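Local coordinates for periplasmic molybdate-binding protein (Azotobacter vinelandii, PDB 1ATG) that binds molybdate or tungstate in a cleft between its two domains, probably as the periplasmic receptor of an ABC transporter for molybdate uptake, at residues R74-I79 with V191-I196; G80-W85 with N185-I190; W104-I109 with R139-N144; G90-Q95 with P176-F181. All blocks are in the same frame, centred on the assembly; numbering follows the deposited sequence. Where two conformers were deposited one is given.

Interaction 1. Residues R74-I79 with V191-I196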
loop_
_atom_site.group_PDB
_atom_site.type_symbol
_atom_site.label_atom_id
_atom_site.label_comp_id
_atom_site.label_asym_id
_atom_site.label_seq_id
_atom_site.Cartn_x
_atom_site.Cartn_y
_atom_site.Cartn_z
ATOM N N ARG A 74 -10.475 -3.694 -14.491
ATOM C CA ARG A 74 -9.582 -2.767 -13.786
ATOM C C ARG A 74 -10.277 -1.534 -13.241
ATOM O O ARG A 74 -11.009 -0.850 -13.965
ATOM C CB ARG A 74 -8.487 -2.348 -14.774
ATOM C CG ARG A 74 -7.380 -1.550 -14.087
ATOM C CD ARG A 74 -6.137 -1.570 -14.974
ATOM N NE ARG A 74 -6.460 -1.095 -16.320
ATOM C CZ ARG A 74 -6.534 0.195 -16.613
ATOM N NH1 ARG A 74 -6.311 1.140 -15.716
ATOM N NH2 ARG A 74 -6.835 0.561 -17.861
ATOM N N PHE A 75 -10.022 -1.200 -11.973
ATOM C CA PHE A 75 -10.599 -0.005 -11.380
ATOM C C PHE A 75 -9.764 0.457 -10.186
ATOM O O PHE A 75 -8.956 -0.298 -9.641
ATOM C CB PHE A 75 -12.053 -0.237 -10.978
ATOM C CG PHE A 75 -12.259 -0.979 -9.693
ATOM C CD1 PHE A 75 -12.075 -2.343 -9.613
ATOM C CD2 PHE A 75 -12.658 -0.313 -8.538
ATOM C CE1 PHE A 75 -12.272 -3.021 -8.425
ATOM C CE2 PHE A 75 -12.847 -0.970 -7.346
ATOM C CZ PHE A 75 -12.665 -2.332 -7.292
ATOM N N THR A 76 -9.943 1.720 -9.859
ATOM C CA THR A 76 -9.278 2.301 -8.690
ATOM C C THR A 76 -10.076 1.975 -7.445
ATOM O O THR A 76 -11.199 2.492 -7.295
ATOM C CB THR A 76 -9.114 3.814 -8.846
ATOM O OG1 THR A 76 -8.296 4.004 -10.007
ATOM C CG2 THR A 76 -8.452 4.439 -7.636
ATOM N N TYR A 77 -9.555 1.149 -6.551
ATOM C CA TYR A 77 -10.263 0.741 -5.346
ATOM C C TYR A 77 -9.925 1.590 -4.131
ATOM O O TYR A 77 -10.670 1.563 -3.141
ATOM C CB TYR A 77 -10.013 -0.744 -5.033
ATOM C CG TYR A 77 -8.600 -1.047 -4.601
ATOM C CD1 TYR A 77 -7.602 -1.294 -5.533
ATOM C CD2 TYR A 77 -8.243 -1.093 -3.266
ATOM C CE1 TYR A 77 -6.294 -1.558 -5.138
ATOM C CE2 TYR A 77 -6.944 -1.338 -2.854
ATOM C CZ TYR A 77 -5.989 -1.567 -3.804
ATOM O OH TYR A 77 -4.694 -1.817 -3.388
ATOM N N ALA A 78 -8.837 2.347 -4.196
ATOM C CA ALA A 78 -8.421 3.149 -3.040
ATOM C C ALA A 78 -7.310 4.077 -3.486
ATOM O O ALA A 78 -6.571 3.769 -4.441
ATOM C CB ALA A 78 -7.915 2.227 -1.931
ATOM N N ILE A 79 -7.140 5.184 -2.795
ATOM C CA ILE A 79 -6.017 6.094 -2.997
ATOM C C ILE A 79 -5.346 6.209 -1.629
ATOM O O ILE A 79 -5.979 6.578 -0.627
ATOM C CB ILE A 79 -6.427 7.457 -3.546
ATOM C CG1 ILE A 79 -7.121 7.328 -4.910
ATOM C CG2 ILE A 79 -5.227 8.377 -3.720
ATOM C CD1 ILE A 79 -8.452 8.017 -5.002
ATOM N N VAL A 191 -2.402 6.015 -6.332
ATOM C CA VAL A 191 -3.664 5.554 -6.894
ATOM C C VAL A 191 -3.619 4.047 -7.074
ATOM O O VAL A 191 -2.781 3.556 -7.830
ATOM C CB VAL A 191 -3.952 6.305 -8.214
ATOM C CG1 VAL A 191 -5.229 5.754 -8.820
ATOM C CG2 VAL A 191 -4.049 7.797 -7.933
ATOM N N GLN A 192 -4.432 3.327 -6.312
ATOM C CA GLN A 192 -4.317 1.878 -6.252
ATOM C C GLN A 192 -5.405 1.196 -7.055
ATOM O O GLN A 192 -6.601 1.426 -6.827
ATOM C CB GLN A 192 -4.368 1.442 -4.768
ATOM C CG GLN A 192 -3.409 2.257 -3.914
ATOM C CD GLN A 192 -3.221 1.864 -2.475
ATOM O OE1 GLN A 192 -2.711 2.676 -1.699
ATOM N NE2 GLN A 192 -3.556 0.646 -2.066
ATOM N N GLN A 193 -4.970 0.363 -8.007
ATOM C CA GLN A 193 -5.928 -0.318 -8.869
ATOM C C GLN A 193 -5.906 -1.819 -8.671
ATOM O O GLN A 193 -4.929 -2.413 -8.212
ATOM C CB GLN A 193 -5.672 0.014 -10.341
ATOM C CG GLN A 193 -5.912 1.487 -10.648
ATOM C CD GLN A 193 -6.241 1.684 -12.117
ATOM O OE1 GLN A 193 -5.538 1.147 -12.974
ATOM N NE2 GLN A 193 -7.309 2.421 -12.393
ATOM N N ALA A 194 -7.055 -2.423 -8.973
ATOM C CA ALA A 194 -7.264 -3.839 -8.853
ATOM C C ALA A 194 -7.747 -4.401 -10.197
ATOM O O ALA A 194 -8.312 -3.683 -11.011
ATOM C CB ALA A 194 -8.302 -4.160 -7.786
ATOM N N VAL A 195 -7.441 -5.677 -10.394
ATOM C CA VAL A 195 -7.903 -6.365 -11.595
ATOM C C VAL A 195 -8.287 -7.793 -11.205
ATOM O O VAL A 195 -7.852 -8.379 -10.222
ATOM C CB VAL A 195 -6.867 -6.496 -12.726
ATOM C CG1 VAL A 195 -6.614 -5.188 -13.451
ATOM C CG2 VAL A 195 -5.552 -7.086 -12.220
ATOM N N ILE A 196 -9.137 -8.372 -12.065
ATOM C CA ILE A 196 -9.427 -9.795 -12.018
ATOM C C ILE A 196 -8.407 -10.450 -12.970
ATOM O O ILE A 196 -8.113 -9.890 -14.019
ATOM C CB ILE A 196 -10.850 -10.150 -12.466
ATOM C CG1 ILE A 196 -11.864 -9.597 -11.454
ATOM C CG2 ILE A 196 -11.029 -11.656 -12.624
ATOM C CD1 ILE A 196 -13.310 -9.789 -11.876
#

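Interaction 2. Residues G80-W85 with N185-I190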
loop_
_atom_site.group_PDB
_atom_site.type_symbol
_atom_site.label_atom_id
_atom_site.label_comp_id
_atom_site.label_asym_id
_atom_site.label_seq_id
_atom_site.Cartn_x
_atom_site.Cartn_y
_atom_site.Cartn_z
ATOM N N GLY A 80 -4.068 5.838 -1.571
ATOM C CA GLY A 80 -3.345 5.786 -0.313
ATOM C C GLY A 80 -2.935 7.150 0.178
ATOM O O GLY A 80 -3.128 8.196 -0.461
ATOM N N LYS A 81 -2.337 7.148 1.368
ATOM C CA LYS A 81 -1.803 8.356 1.966
ATOM C C LYS A 81 -0.461 7.996 2.588
ATOM O O LYS A 81 -0.390 7.191 3.527
ATOM C CB LYS A 81 -2.767 8.866 3.034
ATOM C CG LYS A 81 -2.443 10.226 3.615
ATOM C CD LYS A 81 -3.670 10.857 4.263
ATOM C CE LYS A 81 -3.369 12.275 4.724
ATOM N NZ LYS A 81 -4.613 13.013 5.084
ATOM N N LEU A 82 0.583 8.606 2.069
ATOM C CA LEU A 82 1.930 8.373 2.577
ATOM C C LEU A 82 2.125 9.066 3.910
ATOM O O LEU A 82 1.681 10.210 4.129
ATOM C CB LEU A 82 2.920 8.966 1.572
ATOM C CG LEU A 82 4.399 8.772 1.911
ATOM C CD1 LEU A 82 4.828 7.315 1.824
ATOM C CD2 LEU A 82 5.224 9.610 0.939
ATOM N N VAL A 83 2.841 8.406 4.823
ATOM C CA VAL A 83 3.129 8.987 6.119
ATOM C C VAL A 83 4.588 8.772 6.499
ATOM O O VAL A 83 5.119 7.653 6.300
ATOM C CB VAL A 83 2.279 8.393 7.262
ATOM C CG1 VAL A 83 2.312 9.333 8.467
ATOM C CG2 VAL A 83 0.843 8.104 6.885
ATOM N N LEU A 84 5.237 9.805 6.996
ATOM C CA LEU A 84 6.536 9.648 7.647
ATOM C C LEU A 84 6.218 9.343 9.117
ATOM O O LEU A 84 5.481 10.114 9.770
ATOM C CB LEU A 84 7.344 10.934 7.554
ATOM C CG LEU A 84 8.684 10.879 8.307
ATOM C CD1 LEU A 84 9.641 9.889 7.666
ATOM C CD2 LEU A 84 9.303 12.267 8.354
ATOM N N TRP A 85 6.697 8.225 9.617
ATOM C CA TRP A 85 6.323 7.770 10.945
ATOM C C TRP A 85 7.566 7.407 11.731
ATOM O O TRP A 85 8.577 6.969 11.202
ATOM C CB TRP A 85 5.444 6.519 10.770
ATOM C CG TRP A 85 4.869 5.933 12.023
ATOM C CD1 TRP A 85 4.214 6.602 13.027
ATOM C CD2 TRP A 85 4.922 4.560 12.422
ATOM N NE1 TRP A 85 3.838 5.710 14.004
ATOM C CE2 TRP A 85 4.262 4.459 13.671
ATOM C CE3 TRP A 85 5.434 3.395 11.852
ATOM C CZ2 TRP A 85 4.119 3.250 14.335
ATOM C CZ3 TRP A 85 5.275 2.195 12.526
ATOM C CH2 TRP A 85 4.613 2.127 13.754
ATOM N N ASN A 185 1.474 17.586 -3.008
ATOM C CA ASN A 185 2.327 18.002 -4.115
ATOM C C ASN A 185 3.767 17.543 -3.937
ATOM O O ASN A 185 4.598 17.828 -4.806
ATOM C CB ASN A 185 2.278 19.520 -4.307
ATOM C CG ASN A 185 2.737 20.305 -3.101
ATOM O OD1 ASN A 185 2.453 19.991 -1.949
ATOM N ND2 ASN A 185 3.473 21.387 -3.336
ATOM N N TYR A 186 4.080 16.793 -2.872
ATOM C CA TYR A 186 5.439 16.338 -2.645
ATOM C C TYR A 186 5.732 14.988 -3.286
ATOM O O TYR A 186 6.903 14.587 -3.300
ATOM C CB TYR A 186 5.777 16.246 -1.158
ATOM C CG TYR A 186 5.997 17.537 -0.416
ATOM C CD1 TYR A 186 5.311 18.710 -0.709
ATOM C CD2 TYR A 186 6.917 17.577 0.630
ATOM C CE1 TYR A 186 5.544 19.871 0.001
ATOM C CE2 TYR A 186 7.156 18.734 1.352
ATOM C CZ TYR A 186 6.456 19.880 1.032
ATOM O OH TYR A 186 6.676 21.042 1.742
ATOM N N TYR A 187 4.706 14.291 -3.750
ATOM C CA TYR A 187 4.841 12.988 -4.363
ATOM C C TYR A 187 3.643 12.769 -5.284
ATOM O O TYR A 187 2.615 13.442 -5.100
ATOM C CB TYR A 187 4.899 11.880 -3.320
ATOM C CG TYR A 187 3.722 11.721 -2.384
ATOM C CD1 TYR A 187 3.493 12.571 -1.313
ATOM C CD2 TYR A 187 2.820 10.684 -2.580
ATOM C CE1 TYR A 187 2.429 12.383 -0.455
ATOM C CE2 TYR A 187 1.744 10.498 -1.731
ATOM C CZ TYR A 187 1.550 11.354 -0.671
ATOM O OH TYR A 187 0.492 11.099 0.171
ATOM N N GLU A 188 3.747 11.833 -6.208
ATOM C CA GLU A 188 2.577 11.572 -7.061
ATOM C C GLU A 188 1.574 10.745 -6.285
ATOM O O GLU A 188 1.952 9.789 -5.598
ATOM C CB GLU A 188 3.043 10.845 -8.322
ATOM C CG GLU A 188 3.955 11.697 -9.206
ATOM C CD GLU A 188 3.242 12.819 -9.925
ATOM O OE1 GLU A 188 1.994 12.930 -9.905
ATOM O OE2 GLU A 188 3.907 13.649 -10.587
ATOM N N PRO A 189 0.284 11.032 -6.371
ATOM C CA PRO A 189 -0.722 10.292 -5.612
ATOM C C PRO A 189 -0.640 8.798 -5.804
ATOM O O PRO A 189 -0.390 8.239 -6.874
ATOM C CB PRO A 189 -2.038 10.899 -6.062
ATOM C CG PRO A 189 -1.673 12.302 -6.434
ATOM C CD PRO A 189 -0.308 12.193 -7.069
ATOM N N ILE A 190 -0.876 8.089 -4.696
ATOM C CA ILE A 190 -0.779 6.626 -4.671
ATOM C C ILE A 190 -2.126 6.041 -5.035
ATOM O O ILE A 190 -2.937 5.648 -4.188
ATOM C CB ILE A 190 -0.270 6.179 -3.291
ATOM C CG1 ILE A 190 1.075 6.837 -2.941
ATOM C CG2 ILE A 190 -0.122 4.665 -3.234
ATOM C CD1 ILE A 190 1.473 6.675 -1.494
HETATM O O HOH W 1 -1.606 9.477 -2.387
HETATM O O HOH W 2 0.666 12.305 2.567
#

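Interaction 3. Residues W104-I109 with R139-N144. With ACT (acetate ion), chain C.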
loop_
_atom_site.group_PDB
_atom_site.type_symbol
_atom_site.label_atom_id
_atom_site.label_comp_id
_atom_site.label_asym_id
_atom_site.label_seq_id
_atom_site.Cartn_x
_atom_site.Cartn_y
_atom_site.Cartn_z
ATOM N N TRP A 104 18.417 11.410 14.076
ATOM C CA TRP A 104 17.902 10.062 13.861
ATOM C C TRP A 104 18.941 9.329 13.026
ATOM O O TRP A 104 19.764 9.968 12.343
ATOM C CB TRP A 104 16.547 10.082 13.168
ATOM C CG TRP A 104 16.523 10.892 11.905
ATOM C CD1 TRP A 104 16.316 12.243 11.805
ATOM C CD2 TRP A 104 16.725 10.415 10.574
ATOM N NE1 TRP A 104 16.376 12.628 10.490
ATOM C CE2 TRP A 104 16.614 11.532 9.710
ATOM C CE3 TRP A 104 16.964 9.167 10.009
ATOM C CZ2 TRP A 104 16.764 11.408 8.335
ATOM C CZ3 TRP A 104 17.110 9.050 8.649
ATOM C CH2 TRP A 104 17.004 10.170 7.805
ATOM N N ARG A 105 18.882 8.015 13.039
ATOM C CA ARG A 105 19.875 7.183 12.380
ATOM C C ARG A 105 19.430 6.762 10.995
ATOM O O ARG A 105 19.968 7.285 10.008
ATOM C CB ARG A 105 20.198 5.982 13.283
ATOM C CG ARG A 105 20.871 6.400 14.597
ATOM C CD ARG A 105 20.850 5.264 15.614
ATOM N NE ARG A 105 19.487 5.184 16.185
ATOM C CZ ARG A 105 19.227 4.463 17.273
ATOM N NH1 ARG A 105 20.182 3.750 17.853
ATOM N NH2 ARG A 105 18.011 4.441 17.774
ATOM N N HIS A 106 18.499 5.828 10.887
ATOM C CA HIS A 106 18.035 5.333 9.598
ATOM C C HIS A 106 16.552 5.574 9.348
ATOM O O HIS A 106 15.759 5.737 10.272
ATOM C CB HIS A 106 18.264 3.816 9.524
ATOM C CG HIS A 106 19.703 3.431 9.694
ATOM N ND1 HIS A 106 20.261 3.066 10.901
ATOM C CD2 HIS A 106 20.714 3.394 8.786
ATOM C CE1 HIS A 106 21.549 2.792 10.732
ATOM N NE2 HIS A 106 21.843 2.985 9.459
ATOM N N ILE A 107 16.216 5.581 8.061
ATOM C CA ILE A 107 14.833 5.701 7.624
ATOM C C ILE A 107 14.540 4.506 6.734
ATOM O O ILE A 107 15.279 4.230 5.754
ATOM C CB ILE A 107 14.586 7.035 6.890
ATOM C CG1 ILE A 107 13.109 7.114 6.471
ATOM C CG2 ILE A 107 15.512 7.284 5.706
ATOM C CD1 ILE A 107 12.688 8.506 6.029
ATOM N N ALA A 108 13.497 3.760 7.054
ATOM C CA ALA A 108 13.064 2.611 6.272
ATOM C C ALA A 108 12.217 3.075 5.099
ATOM O O ALA A 108 11.171 3.718 5.295
ATOM C CB ALA A 108 12.290 1.629 7.138
ATOM N N ILE A 109 12.684 2.802 3.880
ATOM C CA ILE A 109 11.940 3.184 2.682
ATOM C C ILE A 109 11.840 1.947 1.819
ATOM O O ILE A 109 12.864 1.321 1.484
ATOM C CB ILE A 109 12.569 4.340 1.893
ATOM C CG1 ILE A 109 12.834 5.519 2.836
ATOM C CG2 ILE A 109 11.684 4.723 0.713
ATOM C CD1 ILE A 109 13.335 6.781 2.190
ATOM N N ARG A 139 21.830 6.449 5.162
ATOM C CA ARG A 139 20.762 6.478 6.163
ATOM C C ARG A 139 19.482 5.853 5.680
ATOM O O ARG A 139 18.614 5.578 6.521
ATOM C CB ARG A 139 20.576 7.913 6.648
ATOM C CG ARG A 139 21.824 8.241 7.487
ATOM C CD ARG A 139 21.872 9.702 7.817
ATOM N NE ARG A 139 20.874 10.105 8.799
ATOM C CZ ARG A 139 20.603 11.380 9.042
ATOM N NH1 ARG A 139 21.230 12.333 8.345
ATOM N NH2 ARG A 139 19.726 11.730 9.954
ATOM N N ILE A 140 19.345 5.595 4.393
ATOM C CA ILE A 140 18.133 4.964 3.896
ATOM C C ILE A 140 18.335 3.464 3.900
ATOM O O ILE A 140 19.344 2.973 3.366
ATOM C CB ILE A 140 17.800 5.439 2.474
ATOM C CG1 ILE A 140 17.545 6.940 2.445
ATOM C CG2 ILE A 140 16.618 4.661 1.918
ATOM C CD1 ILE A 140 17.487 7.530 1.045
ATOM N N VAL A 141 17.429 2.746 4.531
ATOM C CA VAL A 141 17.507 1.287 4.588
ATOM C C VAL A 141 16.386 0.764 3.707
ATOM O O VAL A 141 15.203 1.013 3.957
ATOM C CB VAL A 141 17.437 0.758 6.016
ATOM C CG1 VAL A 141 17.560 -0.768 6.047
ATOM C CG2 VAL A 141 18.568 1.352 6.851
ATOM N N GLU A 142 16.762 0.099 2.623
ATOM C CA GLU A 142 15.802 -0.401 1.652
ATOM C C GLU A 142 15.039 -1.579 2.203
ATOM O O GLU A 142 15.604 -2.580 2.654
ATOM C CB GLU A 142 16.587 -0.773 0.386
ATOM C CG GLU A 142 15.688 -1.059 -0.812
ATOM C CD GLU A 142 16.532 -1.571 -1.973
ATOM O OE1 GLU A 142 16.900 -2.761 -1.935
ATOM O OE2 GLU A 142 16.823 -0.774 -2.881
ATOM N N ALA A 143 13.718 -1.489 2.256
ATOM C CA ALA A 143 12.823 -2.550 2.676
ATOM C C ALA A 143 12.236 -3.205 1.425
ATOM O O ALA A 143 12.131 -2.530 0.399
ATOM C CB ALA A 143 11.736 -2.007 3.582
ATOM N N ASN A 144 11.839 -4.470 1.514
ATOM C CA ASN A 144 11.354 -5.134 0.305
ATOM C C ASN A 144 9.869 -4.949 0.056
ATOM O O ASN A 144 9.378 -5.430 -0.955
ATOM C CB ASN A 144 11.755 -6.612 0.275
ATOM C CG ASN A 144 11.062 -7.429 1.335
ATOM O OD1 ASN A 144 10.157 -6.983 2.041
ATOM N ND2 ASN A 144 11.504 -8.689 1.441
HETATM C C ACT C . 17.993 3.093 13.562
HETATM O O ACT C . 17.425 3.929 12.830
HETATM O OXT ACT C . 19.159 2.678 13.290
HETATM C CH3 ACT C . 17.349 2.584 14.808
#

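Interaction 4. Residues G90-Q95 with P176-F181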
loop_
_atom_site.group_PDB
_atom_site.type_symbol
_atom_site.label_atom_id
_atom_site.label_comp_id
_atom_site.label_asym_id
_atom_site.label_seq_id
_atom_site.Cartn_x
_atom_site.Cartn_y
_atom_site.Cartn_z
ATOM N N GLY A 90 7.282 12.573 19.551
ATOM C CA GLY A 90 8.108 13.754 19.486
ATOM C C GLY A 90 9.236 13.771 18.478
ATOM O O GLY A 90 9.798 14.858 18.270
ATOM N N LEU A 91 9.621 12.662 17.846
ATOM C CA LEU A 91 10.716 12.689 16.884
ATOM C C LEU A 91 10.286 13.311 15.566
ATOM O O LEU A 91 10.970 14.183 15.029
ATOM C CB LEU A 91 11.298 11.292 16.656
ATOM C CG LEU A 91 12.434 11.205 15.640
ATOM C CD1 LEU A 91 13.588 12.122 16.024
ATOM C CD2 LEU A 91 12.911 9.764 15.466
ATOM N N VAL A 92 9.176 12.848 14.993
ATOM C CA VAL A 92 8.678 13.406 13.744
ATOM C C VAL A 92 7.834 14.636 14.065
ATOM O O VAL A 92 6.771 14.526 14.671
ATOM C CB VAL A 92 7.880 12.376 12.942
ATOM C CG1 VAL A 92 7.333 13.006 11.669
ATOM C CG2 VAL A 92 8.770 11.190 12.594
ATOM N N ASP A 93 8.299 15.785 13.612
ATOM C CA ASP A 93 7.542 17.023 13.794
ATOM C C ASP A 93 6.479 17.129 12.709
ATOM O O ASP A 93 6.542 16.478 11.678
ATOM C CB ASP A 93 8.475 18.227 13.702
ATOM C CG ASP A 93 9.112 18.332 12.333
ATOM O OD1 ASP A 93 9.945 17.440 12.019
ATOM O OD2 ASP A 93 8.781 19.236 11.530
ATOM N N ASN A 94 5.520 18.032 12.924
ATOM C CA ASN A 94 4.401 18.190 12.008
ATOM C C ASN A 94 4.699 18.920 10.720
ATOM O O ASN A 94 3.765 19.139 9.932
ATOM C CB ASN A 94 3.241 18.856 12.758
ATOM C CG ASN A 94 3.580 20.260 13.202
ATOM O OD1 ASN A 94 4.510 20.910 12.750
ATOM N ND2 ASN A 94 2.756 20.762 14.120
ATOM N N GLN A 95 5.942 19.258 10.418
ATOM C CA GLN A 95 6.306 19.860 9.148
ATOM C C GLN A 95 7.379 19.056 8.410
ATOM O O GLN A 95 7.872 19.471 7.367
ATOM C CB GLN A 95 6.809 21.291 9.308
ATOM C CG GLN A 95 5.737 22.288 9.720
ATOM C CD GLN A 95 6.368 23.580 10.208
ATOM O OE1 GLN A 95 7.105 23.578 11.197
ATOM N NE2 GLN A 95 6.097 24.670 9.503
ATOM N N PRO A 176 -0.097 6.098 16.839
ATOM C CA PRO A 176 0.932 6.042 17.876
ATOM C C PRO A 176 2.233 6.663 17.389
ATOM O O PRO A 176 2.417 6.942 16.191
ATOM C CB PRO A 176 1.067 4.555 18.146
ATOM C CG PRO A 176 0.721 3.908 16.849
ATOM C CD PRO A 176 -0.356 4.771 16.243
ATOM N N GLY A 177 3.148 6.926 18.316
ATOM C CA GLY A 177 4.457 7.472 17.966
ATOM C C GLY A 177 4.368 8.917 17.529
ATOM O O GLY A 177 3.764 9.751 18.204
ATOM N N SER A 178 4.985 9.232 16.393
ATOM C CA SER A 178 4.919 10.571 15.825
ATOM C C SER A 178 4.808 10.460 14.306
ATOM O O SER A 178 5.297 9.475 13.740
ATOM C CB SER A 178 6.063 11.465 16.269
ATOM O OG SER A 178 7.316 10.874 15.962
ATOM N N HIS A 179 4.160 11.421 13.657
ATOM C CA HIS A 179 3.988 11.298 12.211
ATOM C C HIS A 179 3.852 12.634 11.515
ATOM O O HIS A 179 3.487 13.659 12.100
ATOM C CB HIS A 179 2.778 10.416 11.888
ATOM C CG HIS A 179 1.478 11.103 12.186
ATOM N ND1 HIS A 179 0.965 11.173 13.471
ATOM C CD2 HIS A 179 0.618 11.771 11.380
ATOM C CE1 HIS A 179 -0.177 11.837 13.445
ATOM N NE2 HIS A 179 -0.403 12.219 12.206
ATOM N N TRP A 180 4.152 12.598 10.222
ATOM C CA TRP A 180 4.015 13.749 9.341
ATOM C C TRP A 180 3.501 13.262 7.996
ATOM O O TRP A 180 4.036 12.311 7.421
ATOM C CB TRP A 180 5.340 14.454 9.103
ATOM C CG TRP A 180 5.352 15.518 8.046
ATOM C CD1 TRP A 180 4.609 16.672 8.022
ATOM C CD2 TRP A 180 6.128 15.534 6.843
ATOM N NE1 TRP A 180 4.899 17.404 6.903
ATOM C CE2 TRP A 180 5.835 16.737 6.160
ATOM C CE3 TRP A 180 7.069 14.663 6.297
ATOM C CZ2 TRP A 180 6.460 17.078 4.970
ATOM C CZ3 TRP A 180 7.681 15.011 5.103
ATOM C CH2 TRP A 180 7.374 16.210 4.443
ATOM N N PHE A 181 2.423 13.883 7.528
ATOM C CA PHE A 181 1.909 13.603 6.194
ATOM C C PHE A 181 2.583 14.527 5.205
ATOM O O PHE A 181 2.328 15.746 5.195
ATOM C CB PHE A 181 0.395 13.849 6.093
ATOM C CG PHE A 181 -0.444 12.923 6.911
ATOM C CD1 PHE A 181 -0.616 11.599 6.511
ATOM C CD2 PHE A 181 -1.075 13.340 8.067
ATOM C CE1 PHE A 181 -1.398 10.728 7.249
ATOM C CE2 PHE A 181 -1.858 12.472 8.804
ATOM C CZ PHE A 181 -2.026 11.167 8.403
HETATM O O HOH W 3 4.558 12.965 18.977
HETATM O O HOH W 4 4.105 15.385 14.227
#

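Interaction 1. Residues R74-I79 with V191-I196
The hydroxyl of Tyr77 is gripped from within the contact by Gln192, whose NE2 donates to Tyr77 OH at 3.0 Å with the oxygen lying in the amide plane; beyond the two strands, Tyr77 OH is also hydrogen-bonded to the carbonyl of Ser54. Ring and amide stand nearly upright to one another, 82° apart. Both polar atoms of the Gln192 amide have partners in the anion pocket: NE2 is also hydrogen-bonded to Asn9 OD1, and OE1 to Tyr117 OH, consistent with a second-shell place behind that site. With CG of Tyr77 between the backbone N and the carbonyl carbon (chi1 69°), the ring is brought back alongside the partner strand, edge toward the Gln193-Ala194 backbone, and Tyr77 CD1 lies 3.7 Å from Ala194 CB. This reach starts from a classic beta bulge: Tyr77 and Ala78 together face Gln192, the register of the antiparallel pair slipping by one residue. On the sheet face that carries Thr76 and Gln193, the Gln193 amide joins Arg74 to Thr76. Gln193 OE1 takes a bond on a lone pair from Arg74 NH1 (2.8 Å), in the guanidinium plane, while Gln193 NE2 donates to Thr76 OG1 (3.0 Å). Arg74 NE has a further partner in the salt bridge to Asp64. Helix 58-65 packs through Pro60 against Arg74, Gln193 and Val195, whereas Met210 of helix 203-212 covers Phe75 and Ala194, and strand 51-53 pairs with the far edge of strand 191-196.

Interaction 2. Residues G80-W85 with N185-I190
Gly80 and Ile190 pair through one direct backbone bond, Gly80 N to Ile190 O at 2.9 Å, and one mediated by water, which donates to Gly80 O and accepts from Ile190 N. From there the two chains part, and Tyr187 reaches across to Leu82. Tyr187 OH accepts from the backbone N of Leu82 at 3.1 Å, a fairly straight bond (160° at the hydrogen), and a second water accepts from that hydroxyl while donating to Leu82 O. The phenol thus meets Leu82 N directly and Leu82 O through the water. Residues 80-85 belong to the long strand 75-86, which runs from one domain of this periplasmic binding protein into the other, and residues 185-190 lead back toward strand 191-196; the contact therefore lies on the crossing between the domains. The Leu82 and Tyr187 side chains run antiparallel past one another. CB of Leu82 sits 3.6 Å from Tyr187 CZ, and CG, anti to the backbone N (chi1 -178°), carries Leu82 CD2 over the middle of the Tyr187 ring, 4.1 Å from the centroid, in a CH-pi contact. Ile190 CD1 closes on Leu82 CB at 4.1 Å. Helix 116-127 lies against this group, with Ala120 touching Tyr187 and Ile190, and Val124 touching Leu82.

Interaction 3. Residues W104-I109 with R139-N144
The guanidinium of Arg139 lies over one face of the Trp104 indole in a cation-pi contact, Arg139 CZ 3.9 Å from the centroid of the six-membered ring, beside a pair of parallel strands, 107-109 and 140-143, joined by a right-handed crossover through helices 116-127 and 131-136. The planes are not flat on each other but 39° apart, and Arg139 NH2 is the nearest atom, 3.1 Å from Trp104 CE2. The same group is pinned by backbone carbonyls: Arg139 NE donates to Arg105 O (3.2 Å), which lies in the guanidinium plane, and NH2 meets Trp104 O from above the carbonyl plane. Gln137 and Gly101 take further N-H groups of Arg139, while Trp104 NE1 is spent on the carbonyl of Val98. Along the strands, Val141 N reaches Ile107 O at 2.9 Å in an almost straight bond. Ile140 packs its two branches on neighbours of the same sheet face, CG1 against Ile107 CG2 and CG2 against Ile109 CD1, and also touches Leu125 of helix 116-127. Val141, on the other face with Ala108, sets CG2 against His106 CD2 at 3.5 Å. An acetate, probably from the crystallisation liquor, is clasped by the same histidine, His106 N donating to its O and His106 ND1 to the acetate OXT at 2.7 Å.

Interaction 4. Residues G90-Q95 with P176-F181
Trp180, on the short strand 178-180 that pairs with strand 75-86, packs against the loop 90-95, which contains an Asx turn made by Asp93 OD2 and the backbone N of Gln95. Trp180 CB lies 3.6 Å from Val92 CG1 and close to Asp93 O. A chi1 of 171° turns the indole away from the backbone N and lays it against the turn: Trp180 CD1 is 3.2 Å from Asn94 O, Trp180 NE1 is 3.3 Å from Gln95 C, which sits over one face of the ring toward its rim, and CZ2 ends near Gln95 O. Asp93 is itself held by the chain just beyond, OD2 accepting from Lys97 N and OD1 from Val98 N. At the other end of the contact Ser178 OG accepts from Val92 N and is also hydrogen-bonded to Lys88 O. Between the two, a water donates to both Val92 O and His179 O, each at 2.8 Å.

Interactions 1 and 2 follow each other along strand 75-86 and touch, Ile79 CG2 lying 3.6 Å from Ile190 O; their centres are about 17 Å apart. The bound tungstate lies near this junction, with the side chain of Gln192 about 6 Å from it and that of Ile190 about 7 Å. Interaction 4 adjoins interaction 2 in the same sheet, strand 178-180 pairing with strand 75-86, where Leu84 N probably bonds to Trp180 O (2.8 Å). Interaction 3 meets interaction 2 through Leu84 CD1 and Ile107 CD1, 3.7 Å apart, and its Ala143 side chain comes within about 8 Å of the tungstate. Interaction 1 is separate from interactions 3 and 4, their centres about 28 and 29 Å away, across the middle of the chain.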